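Local coordinates for protein CCR4-not transcription complex subunit 1 (Chaetomium thermophilum var. thermophilum DSM 1495, PDB 6H3Z) that probably serves as a scaffold component of the CCR4-NOT mRNA deadenylase and transcription-regulating complex, to which this chain contributes a MIF4G domain, at residues Q132-L138 against N156-M161; L200-W204 against F219-R224. All coordinates share one frame; numbering follows the deposited sequence.

Contact 1 (Q132-L138 against N156-M161)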
loop_
_atom_site.group_PDB
_atom_site.type_symbol
_atom_site.label_atom_id
_atom_site.label_comp_id
_atom_site.label_asym_id
_atom_site.label_seq_id
_atom_site.Cartn_x
_atom_site.Cartn_y
_atom_site.Cartn_z
ATOM N N GLN A 132 -8.584 -0.229 -8.288
ATOM C CA GLN A 132 -7.301 -0.258 -8.991
ATOM C C GLN A 132 -6.981 -1.626 -9.552
ATOM O O GLN A 132 -7.218 -2.625 -8.863
ATOM C CB GLN A 132 -6.159 0.115 -8.041
ATOM C CG GLN A 132 -6.220 1.509 -7.474
ATOM C CD GLN A 132 -6.534 2.562 -8.499
ATOM O OE1 GLN A 132 -7.552 3.225 -8.382
ATOM N NE2 GLN A 132 -5.690 2.715 -9.527
ATOM N N PRO A 133 -6.333 -1.712 -10.734
ATOM C CA PRO A 133 -5.922 -3.025 -11.242
ATOM C C PRO A 133 -4.926 -3.703 -10.294
ATOM O O PRO A 133 -3.959 -3.085 -9.837
ATOM C CB PRO A 133 -5.314 -2.700 -12.608
ATOM C CG PRO A 133 -4.932 -1.303 -12.531
ATOM C CD PRO A 133 -5.960 -0.649 -11.682
ATOM N N GLY A 134 -5.230 -4.948 -9.961
ATOM C CA GLY A 134 -4.474 -5.771 -9.032
ATOM C C GLY A 134 -2.971 -5.709 -9.142
ATOM O O GLY A 134 -2.285 -5.736 -8.118
ATOM N N HIS A 135 -2.447 -5.624 -10.377
ATOM C CA HIS A 135 -1.004 -5.579 -10.622
ATOM C C HIS A 135 -0.285 -4.414 -9.937
ATOM O O HIS A 135 0.927 -4.498 -9.716
ATOM C CB HIS A 135 -0.684 -5.611 -12.123
ATOM C CG HIS A 135 -1.122 -4.395 -12.866
ATOM N ND1 HIS A 135 -2.369 -4.324 -13.466
ATOM C CD2 HIS A 135 -0.456 -3.239 -13.100
ATOM C CE1 HIS A 135 -2.409 -3.142 -14.064
ATOM N NE2 HIS A 135 -1.295 -2.441 -13.845
ATOM N N LEU A 136 -1.022 -3.345 -9.587
ATOM C CA LEU A 136 -0.458 -2.184 -8.903
ATOM C C LEU A 136 0.026 -2.531 -7.514
ATOM O O LEU A 136 0.951 -1.911 -7.011
ATOM C CB LEU A 136 -1.484 -1.059 -8.802
ATOM C CG LEU A 136 -1.787 -0.313 -10.089
ATOM C CD1 LEU A 136 -3.008 0.547 -9.917
ATOM C CD2 LEU A 136 -0.596 0.538 -10.544
ATOM N N PHE A 137 -0.602 -3.532 -6.896
ATOM C CA PHE A 137 -0.299 -3.980 -5.540
ATOM C C PHE A 137 0.739 -5.061 -5.518
ATOM O O PHE A 137 1.174 -5.435 -4.430
ATOM C CB PHE A 137 -1.577 -4.439 -4.826
ATOM C CG PHE A 137 -2.630 -3.372 -4.805
ATOM C CD1 PHE A 137 -2.617 -2.383 -3.833
ATOM C CD2 PHE A 137 -3.603 -3.317 -5.793
ATOM C CE1 PHE A 137 -3.575 -1.377 -3.825
ATOM C CE2 PHE A 137 -4.556 -2.304 -5.798
ATOM C CZ PHE A 137 -4.540 -1.342 -4.808
ATOM N N LEU A 138 1.182 -5.521 -6.706
ATOM C CA LEU A 138 2.174 -6.579 -6.821
ATOM C C LEU A 138 3.585 -6.092 -6.499
ATOM O O LEU A 138 4.484 -6.164 -7.339
ATOM C CB LEU A 138 2.097 -7.310 -8.173
ATOM C CG LEU A 138 0.803 -8.105 -8.485
ATOM C CD1 LEU A 138 1.062 -9.105 -9.547
ATOM C CD2 LEU A 138 0.245 -8.828 -7.257
ATOM N N ASN A 156 -8.528 -9.177 -6.376
ATOM C CA ASN A 156 -7.786 -8.421 -7.389
ATOM C C ASN A 156 -6.326 -8.816 -7.381
ATOM O O ASN A 156 -5.782 -9.101 -8.450
ATOM C CB ASN A 156 -7.911 -6.913 -7.168
ATOM C CG ASN A 156 -9.215 -6.291 -7.578
ATOM O OD1 ASN A 156 -10.192 -6.965 -7.933
ATOM N ND2 ASN A 156 -9.249 -4.970 -7.519
ATOM N N ILE A 157 -5.695 -8.839 -6.180
ATOM C CA ILE A 157 -4.290 -9.218 -6.004
ATOM C C ILE A 157 -4.081 -10.657 -6.510
ATOM O O ILE A 157 -3.123 -10.894 -7.259
ATOM C CB ILE A 157 -3.816 -8.996 -4.523
ATOM C CG1 ILE A 157 -3.625 -7.501 -4.221
ATOM C CG2 ILE A 157 -2.545 -9.770 -4.184
ATOM C CD1 ILE A 157 -3.587 -7.134 -2.772
ATOM N N ASP A 158 -5.002 -11.599 -6.128
ATOM C CA ASP A 158 -4.951 -13.014 -6.527
ATOM C C ASP A 158 -4.985 -13.150 -8.026
ATOM O O ASP A 158 -4.133 -13.834 -8.584
ATOM C CB ASP A 158 -6.096 -13.834 -5.908
ATOM C CG ASP A 158 -6.087 -15.316 -6.261
ATOM O OD1 ASP A 158 -4.997 -15.876 -6.435
ATOM O OD2 ASP A 158 -7.167 -15.936 -6.249
ATOM N N MET A 159 -5.948 -12.476 -8.672
ATOM C CA MET A 159 -6.125 -12.485 -10.120
ATOM C C MET A 159 -4.894 -11.974 -10.882
ATOM O O MET A 159 -4.562 -12.501 -11.947
ATOM C CB MET A 159 -7.380 -11.693 -10.496
ATOM C CG MET A 159 -8.671 -12.414 -10.189
ATOM S SD MET A 159 -8.787 -14.103 -10.868
ATOM C CE MET A 159 -8.890 -13.760 -12.650
ATOM N N ALA A 160 -4.225 -10.954 -10.314
ATOM C CA ALA A 160 -3.036 -10.299 -10.845
ATOM C C ALA A 160 -1.846 -11.243 -10.902
ATOM O O ALA A 160 -1.195 -11.318 -11.946
ATOM C CB ALA A 160 -2.698 -9.070 -10.012
ATOM N N MET A 161 -1.563 -11.958 -9.784
ATOM C CA MET A 161 -0.467 -12.922 -9.679
ATOM C C MET A 161 -0.777 -14.094 -10.573
ATOM O O MET A 161 0.114 -14.560 -11.269
ATOM C CB MET A 161 -0.294 -13.430 -8.248
ATOM C CG MET A 161 -0.032 -12.366 -7.240
ATOM S SD MET A 161 -0.344 -12.977 -5.547
ATOM C CE MET A 161 1.248 -13.352 -5.086
#

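Contact 2 (L200-W204 against F219-R224)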
loop_
_atom_site.group_PDB
_atom_site.type_symbol
_atom_site.label_atom_id
_atom_site.label_comp_id
_atom_site.label_asym_id
_atom_site.label_seq_id
_atom_site.Cartn_x
_atom_site.Cartn_y
_atom_site.Cartn_z
ATOM N N LEU A 200 -2.579 -20.059 -6.675
ATOM C CA LEU A 200 -2.210 -21.420 -6.324
ATOM C C LEU A 200 -2.328 -22.347 -7.536
ATOM O O LEU A 200 -1.387 -23.086 -7.818
ATOM C CB LEU A 200 -3.088 -21.922 -5.173
ATOM C CG LEU A 200 -3.040 -23.421 -4.904
ATOM C CD1 LEU A 200 -1.789 -23.791 -4.123
ATOM C CD2 LEU A 200 -4.290 -23.887 -4.197
ATOM N N GLU A 201 -3.448 -22.269 -8.275
ATOM C CA GLU A 201 -3.696 -23.088 -9.469
ATOM C C GLU A 201 -2.703 -22.790 -10.574
ATOM O O GLU A 201 -2.063 -23.723 -11.081
ATOM C CB GLU A 201 -5.132 -22.931 -9.971
ATOM C CG GLU A 201 -6.149 -23.479 -8.991
ATOM C CD GLU A 201 -7.527 -23.675 -9.564
ATOM O OE1 GLU A 201 -7.878 -22.968 -10.538
ATOM O OE2 GLU A 201 -8.237 -24.579 -9.069
ATOM N N ALA A 202 -2.541 -21.486 -10.901
ATOM C CA ALA A 202 -1.610 -20.965 -11.900
ATOM C C ALA A 202 -0.182 -21.449 -11.623
ATOM O O ALA A 202 0.509 -21.911 -12.543
ATOM C CB ALA A 202 -1.654 -19.442 -11.889
ATOM N N ALA A 203 0.232 -21.370 -10.331
ATOM C CA ALA A 203 1.540 -21.776 -9.835
ATOM C C ALA A 203 1.686 -23.280 -9.896
ATOM O O ALA A 203 2.744 -23.755 -10.294
ATOM C CB ALA A 203 1.737 -21.289 -8.417
ATOM N N TRP A 204 0.627 -24.034 -9.535
ATOM C CA TRP A 204 0.673 -25.493 -9.581
ATOM C C TRP A 204 0.841 -26.001 -11.014
ATOM O O TRP A 204 1.631 -26.912 -11.258
ATOM C CB TRP A 204 -0.566 -26.115 -8.935
ATOM C CG TRP A 204 -0.318 -27.540 -8.546
ATOM C CD1 TRP A 204 -0.643 -28.656 -9.264
ATOM C CD2 TRP A 204 0.468 -27.992 -7.433
ATOM N NE1 TRP A 204 -0.169 -29.784 -8.627
ATOM C CE2 TRP A 204 0.531 -29.403 -7.508
ATOM C CE3 TRP A 204 1.088 -27.343 -6.347
ATOM C CZ2 TRP A 204 1.209 -30.174 -6.552
ATOM C CZ3 TRP A 204 1.742 -28.111 -5.392
ATOM C CH2 TRP A 204 1.791 -29.509 -5.496
ATOM N N PHE A 219 7.746 -24.114 -2.881
ATOM C CA PHE A 219 6.296 -23.945 -3.007
ATOM C C PHE A 219 5.550 -25.268 -2.939
ATOM O O PHE A 219 4.618 -25.359 -2.143
ATOM C CB PHE A 219 5.935 -23.166 -4.277
ATOM C CG PHE A 219 4.476 -22.809 -4.425
ATOM C CD1 PHE A 219 3.927 -21.753 -3.709
ATOM C CD2 PHE A 219 3.662 -23.499 -5.312
ATOM C CE1 PHE A 219 2.581 -21.418 -3.855
ATOM C CE2 PHE A 219 2.321 -23.157 -5.466
ATOM C CZ PHE A 219 1.789 -22.119 -4.735
ATOM N N LYS A 220 5.969 -26.303 -3.725
ATOM C CA LYS A 220 5.351 -27.650 -3.699
ATOM C C LYS A 220 5.178 -28.094 -2.247
ATOM O O LYS A 220 4.093 -28.541 -1.868
ATOM C CB LYS A 220 6.189 -28.697 -4.474
ATOM C CG LYS A 220 5.462 -29.280 -5.678
ATOM C CD LYS A 220 5.890 -30.714 -6.007
ATOM C CE LYS A 220 5.051 -31.330 -7.117
ATOM N NZ LYS A 220 5.150 -32.814 -7.152
ATOM N N ALA A 221 6.240 -27.883 -1.425
ATOM C CA ALA A 221 6.268 -28.201 -0.002
ATOM C C ALA A 221 5.269 -27.346 0.784
ATOM O O ALA A 221 4.450 -27.944 1.481
ATOM C CB ALA A 221 7.671 -28.045 0.557
ATOM N N LYS A 222 5.285 -25.982 0.631
ATOM C CA LYS A 222 4.356 -25.041 1.303
ATOM C C LYS A 222 2.872 -25.445 1.137
ATOM O O LYS A 222 2.090 -25.343 2.089
ATOM C CB LYS A 222 4.533 -23.599 0.783
ATOM C CG LYS A 222 5.937 -23.029 0.901
ATOM C CD LYS A 222 6.220 -22.499 2.276
ATOM C CE LYS A 222 7.529 -21.762 2.318
ATOM N NZ LYS A 222 7.741 -21.141 3.644
ATOM N N VAL A 223 2.502 -25.888 -0.087
ATOM C CA VAL A 223 1.162 -26.332 -0.474
ATOM C C VAL A 223 0.840 -27.628 0.258
ATOM O O VAL A 223 -0.155 -27.677 0.985
ATOM C CB VAL A 223 1.014 -26.449 -2.021
ATOM C CG1 VAL A 223 -0.374 -26.927 -2.418
ATOM C CG2 VAL A 223 1.318 -25.124 -2.694
ATOM N N ARG A 224 1.687 -28.658 0.100
ATOM C CA ARG A 224 1.482 -29.958 0.742
ATOM C C ARG A 224 1.512 -29.855 2.275
ATOM O O ARG A 224 0.939 -30.716 2.942
ATOM C CB ARG A 224 2.469 -31.016 0.196
ATOM C CG ARG A 224 2.341 -31.223 -1.322
ATOM C CD ARG A 224 2.966 -32.497 -1.856
ATOM N NE ARG A 224 2.015 -33.252 -2.681
ATOM C CZ ARG A 224 2.149 -33.476 -3.987
ATOM N NH1 ARG A 224 1.225 -34.169 -4.645
ATOM N NH2 ARG A 224 3.210 -33.017 -4.642
#

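Contact 1 (Q132-L138 against N156-M161)
Gly134 and Asn156 bring their backbones together, CA to CA 4.5 Å apart, as the loop 132-138 turns past one side of helix 154-166. Gly134 CA lies 3.6 Å from Asn156 O, on the side where a side chain would point to the helix. Within the turn, Phe137 N bonds to Gly134 O. One helical turn further on, Ala160 sets its CB against the peptide that joins Gly134 to His135, 3.5 Å from His135 N. In this all-helical MIF4G domain the loop links helix 118-129 to helix 140-146, so the contact ties a connection between helices to the helix after next. Leu138 has CG anti to its carbonyl carbon (chi1 -64°), which swings both methyl branches back onto the helix. CD1 meets Ala160 CB at 3.8 Å, while CD2 reaches Met161 CG at 3.5 Å, the two side chains lying obliquely across each other; Phe175 of helix 172-183 touches both. The neighbouring Phe137 uses CB, 3.7 Å from Ile157 CG1, and Ile143 of helix 140-146 packs against both of these residues.

Contact 2 (L200-W204 against F219-R224)
Trp204 reaches across from helix 197-209 to helix 214-225 and meets Lys220, Val223 and Arg224 with the six-membered part of its indole. The two helices follow each other in the chain and form a helical hairpin of the MIF4G domain; the N-to-C directions of the short segments are 136° apart, closer to antiparallel than parallel, with axes 11.5 Å apart, a spacing bridged by large side chains. The indole gets there because CG is anti to the backbone N (chi1 -160°), which lets the outer ring come up against helix 214-225. CZ3 approaches Val223 CB at 3.8 Å, and CH2 lies 3.7 Å from Lys220 CG, whose extended aliphatic chain crosses the indole at about a right angle. An alanine in place of Trp204 is likely to open a gap between the helices and leave Val223 and the Lys220 methylenes without their aromatic partner.

Phe219 makes the return crossing. Its CE2 rests 3.5 Å from Ala203 CB, and its CZ is 4.0 Å from Leu200 CD1. Leu176 of helix 172-183 touches both Phe219 and Ala203, which joins the hairpin to the preceding helix of the domain. Leu200 completes the apolar centre by directing CD1 to both methyls of Val223, with Val223 CG2 also over one face of the Phe219 ring, near its rim. At the outer end of the indole, Arg224 NH2 sits at the ring edge and in its plane, 3.9 Å from Trp204 CH2, which lies over one face of the guanidinium; the two planes are 76° apart.

Overall arrangement
The two contacts come in series along the chain, contact 1 closing before contact 2 opens, and both lie on the same side of the chain's centre. Their centres are about 19 Å apart and their nearest atoms about 5 Å apart, without touching. Helices 154-166, 172-183 and 197-209 connect them: Asp158 of contact 1 bonds to Ser199 and Arg198 at the start of helix 197-209, which carries one half of contact 2, and Leu176 of helix 172-183 touches Met161 as well as Ala203 and Phe219. Contact 1 sets an inter-helix loop against helix 154-166 nearer the centre of the chain, whereas contact 2 joins the last two helices at its C-terminal end.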